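Local atomic coordinates of putative alpha-L-fucosidase (Bacteroides thetaiotaomicron, PDB entry 3EYP), a protein that probably hydrolyses alpha-L-fucosyl linkages in glycans, as a putative lipoprotein of glycoside hydrolase family 29. Residues Gly210-Glu215 and Glu253-Ile258. Sequence-based numbering, arbitrary orientation. Where two conformers were deposited one is given.
With GOL (glycerol), chain C.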
loop_
_atom_site.group_PDB
_atom_site.type_symbol
_atom_site.label_atom_id
_atom_site.label_comp_id
_atom_site.label_asym_id
_atom_site.label_seq_id
_atom_site.Cartn_x
_atom_site.Cartn_y
_atom_site.Cartn_z
ATOM N N GLY A 210 0.376 -9.167 -7.948
ATOM C CA GLY A 210 -0.176 -9.974 -9.008
ATOM C C GLY A 210 -1.618 -9.829 -9.462
ATOM O O GLY A 210 -2.017 -10.503 -10.403
ATOM N N ASN A 211 -2.412 -9.014 -8.788
ATOM C CA ASN A 211 -3.758 -8.612 -9.268
ATOM C C ASN A 211 -4.122 -7.158 -8.969
ATOM O O ASN A 211 -3.422 -6.466 -8.241
ATOM C CB ASN A 211 -4.864 -9.548 -8.768
ATOM C CG ASN A 211 -5.109 -9.416 -7.272
ATOM O OD1 ASN A 211 -5.676 -8.430 -6.835
ATOM N ND2 ASN A 211 -4.645 -10.426 -6.462
ATOM N N GLU A 212 -5.204 -6.682 -9.593
ATOM C CA GLU A 212 -5.613 -5.286 -9.383
ATOM C C GLU A 212 -6.962 -5.307 -8.758
ATOM O O GLU A 212 -7.792 -4.418 -9.002
ATOM C CB GLU A 212 -5.663 -4.475 -10.693
ATOM C CG GLU A 212 -4.310 -4.304 -11.321
ATOM C CD GLU A 212 -4.319 -3.664 -12.723
ATOM O OE1 GLU A 212 -5.400 -3.367 -13.309
ATOM O OE2 GLU A 212 -3.197 -3.479 -13.229
ATOM N N ALA A 213 -7.190 -6.364 -7.976
ATOM C CA ALA A 213 -8.497 -6.565 -7.358
ATOM C C ALA A 213 -8.520 -6.167 -5.894
ATOM O O ALA A 213 -9.585 -6.115 -5.252
ATOM C CB ALA A 213 -8.980 -7.974 -7.535
ATOM N N GLY A 214 -7.321 -5.885 -5.396
ATOM C CA GLY A 214 -7.099 -5.413 -4.036
ATOM C C GLY A 214 -6.954 -6.540 -3.019
ATOM O O GLY A 214 -7.248 -6.381 -1.824
ATOM N N GLU A 215 -6.538 -7.686 -3.534
ATOM C CA GLU A 215 -6.418 -8.913 -2.741
ATOM C C GLU A 215 -4.991 -9.435 -2.680
ATOM O O GLU A 215 -4.538 -10.151 -3.563
ATOM C CB GLU A 215 -7.296 -10.017 -3.339
ATOM C CG GLU A 215 -8.804 -9.750 -3.391
ATOM C CD GLU A 215 -9.522 -10.866 -4.116
ATOM O OE1 GLU A 215 -8.991 -11.993 -4.061
ATOM O OE2 GLU A 215 -10.583 -10.629 -4.736
ATOM N N GLU A 253 2.893 -4.242 -2.384
ATOM C CA GLU A 253 1.982 -3.073 -2.445
ATOM C C GLU A 253 0.735 -3.385 -3.301
ATOM O O GLU A 253 0.830 -3.806 -4.421
ATOM C CB GLU A 253 2.735 -1.867 -3.000
ATOM C CG GLU A 253 2.008 -0.501 -2.767
ATOM C CD GLU A 253 2.688 0.615 -3.541
ATOM O OE1 GLU A 253 3.438 1.412 -2.952
ATOM O OE2 GLU A 253 2.519 0.660 -4.750
ATOM N N THR A 254 -0.447 -3.242 -2.703
ATOM C CA THR A 254 -1.683 -3.667 -3.307
ATOM C C THR A 254 -2.412 -2.484 -3.920
ATOM O O THR A 254 -2.874 -1.595 -3.217
ATOM C CB THR A 254 -2.635 -4.340 -2.253
ATOM O OG1 THR A 254 -1.925 -5.449 -1.648
ATOM C CG2 THR A 254 -3.907 -4.847 -2.871
ATOM N N ASP A 255 -2.528 -2.524 -5.224
ATOM C CA ASP A 255 -3.141 -1.392 -6.002
ATOM C C ASP A 255 -4.488 -1.718 -6.558
ATOM O O ASP A 255 -4.695 -2.798 -7.057
ATOM C CB ASP A 255 -2.228 -0.878 -7.089
ATOM C CG ASP A 255 -2.014 -1.846 -8.230
ATOM O OD1 ASP A 255 -1.782 -3.061 -7.992
ATOM O OD2 ASP A 255 -2.008 -1.350 -9.390
ATOM N N VAL A 256 -5.412 -0.752 -6.463
ATOM C CA VAL A 256 -6.758 -0.964 -6.954
ATOM C C VAL A 256 -7.444 0.380 -7.177
ATOM O O VAL A 256 -7.114 1.396 -6.561
ATOM C CB VAL A 256 -7.573 -1.876 -5.953
ATOM C CG1 VAL A 256 -7.697 -1.183 -4.590
ATOM C CG2 VAL A 256 -8.912 -2.248 -6.469
ATOM N N SER A 257 -8.308 0.394 -8.139
ATOM C CA SER A 257 -9.152 1.534 -8.367
ATOM C C SER A 257 -10.457 1.521 -7.563
ATOM O O SER A 257 -11.115 0.505 -7.319
ATOM C CB SER A 257 -9.466 1.690 -9.867
ATOM O OG SER A 257 -9.996 2.983 -10.143
ATOM N N ILE A 258 -10.847 2.707 -7.148
ATOM C CA ILE A 258 -12.142 2.866 -6.470
ATOM C C ILE A 258 -13.321 2.686 -7.462
ATOM O O ILE A 258 -14.468 2.553 -7.066
ATOM C CB ILE A 258 -12.247 4.242 -5.761
ATOM C CG1 ILE A 258 -13.231 4.202 -4.581
ATOM C CG2 ILE A 258 -12.630 5.416 -6.763
ATOM C CD1 ILE A 258 -12.970 5.441 -3.652
HETATM C C1 GOL C . 2.673 -3.616 -12.476
HETATM O O1 GOL C . 3.363 -4.339 -13.480
HETATM C C2 GOL C . 1.174 -3.737 -12.659
HETATM O O2 GOL C . 0.742 -3.038 -13.806
HETATM C C3 GOL C . 0.465 -3.203 -11.435
HETATM O O3 GOL C . -0.781 -2.594 -11.718
HETATM O O HOH W 1 -4.658 -5.261 -6.180
HETATM O O HOH W 2 -8.784 -1.961 -9.810
#
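Glu-212 reaches past Asp-255 in the probable active-site region of the TIM-type barrel that family and topology indicate, where the loop 210-215 lies along the strand 253-257. From CB outward, the side chain meets the following. CB sits 4.1 Å from the backbone O of Asp-255, and CA, just behind it, makes a CA-H...O contact with that same oxygen. CG turns anti to the carbonyl carbon (chi1 -66°), and the extended chain then carries the carboxylate out alongside that of Asp-255. CG and CD both pass near O3 of a glycerol. At the tip, OE2 lies 3.0 Å from this O3, while Asp-255 OD2 approaches the same hydroxyl at 2.9 Å. The other oxygen, OE1, accepts from Trp-262 NE1. Asp-166 and Glu-232 also bond the glycerol, so the molecule occupies an acid-rich pocket.

Nearer the backbones, two waters do the joining. One is held by Asn-211 O, Asp-255 O and the N-H of Gly-214; a second links Glu-212 O to Ser-257 N. Asn-211 shapes the loop: its OD1 takes the N-H of Ala-213 at 2.8 Å on a lone pair, an Asx turn, and ND2 gives a fairly straight bond to Glu-215 O. Methyl groups of the strand fill in the rest. With chi1 at -57°, Thr-254 turns CG2 onto Gly-214 CA at 3.4 Å, while its OG1 bonds Ser-290. Val-256 CG2 packs against Glu-212 O at 3.5 Å and the carbonyl carbon of Ala-213.

Glu-212 OE2 and Asp-255 OD2 stand 4.5 Å apart, with the glycerol hydroxyl between them; it has one proton for two carboxylate oxygens, and which receives it is not settled. Loop and strand thus meet through water at their backbones and, at their acidic tips, through a ligand hydroxyl, consistent with a pocket suited to a sugar.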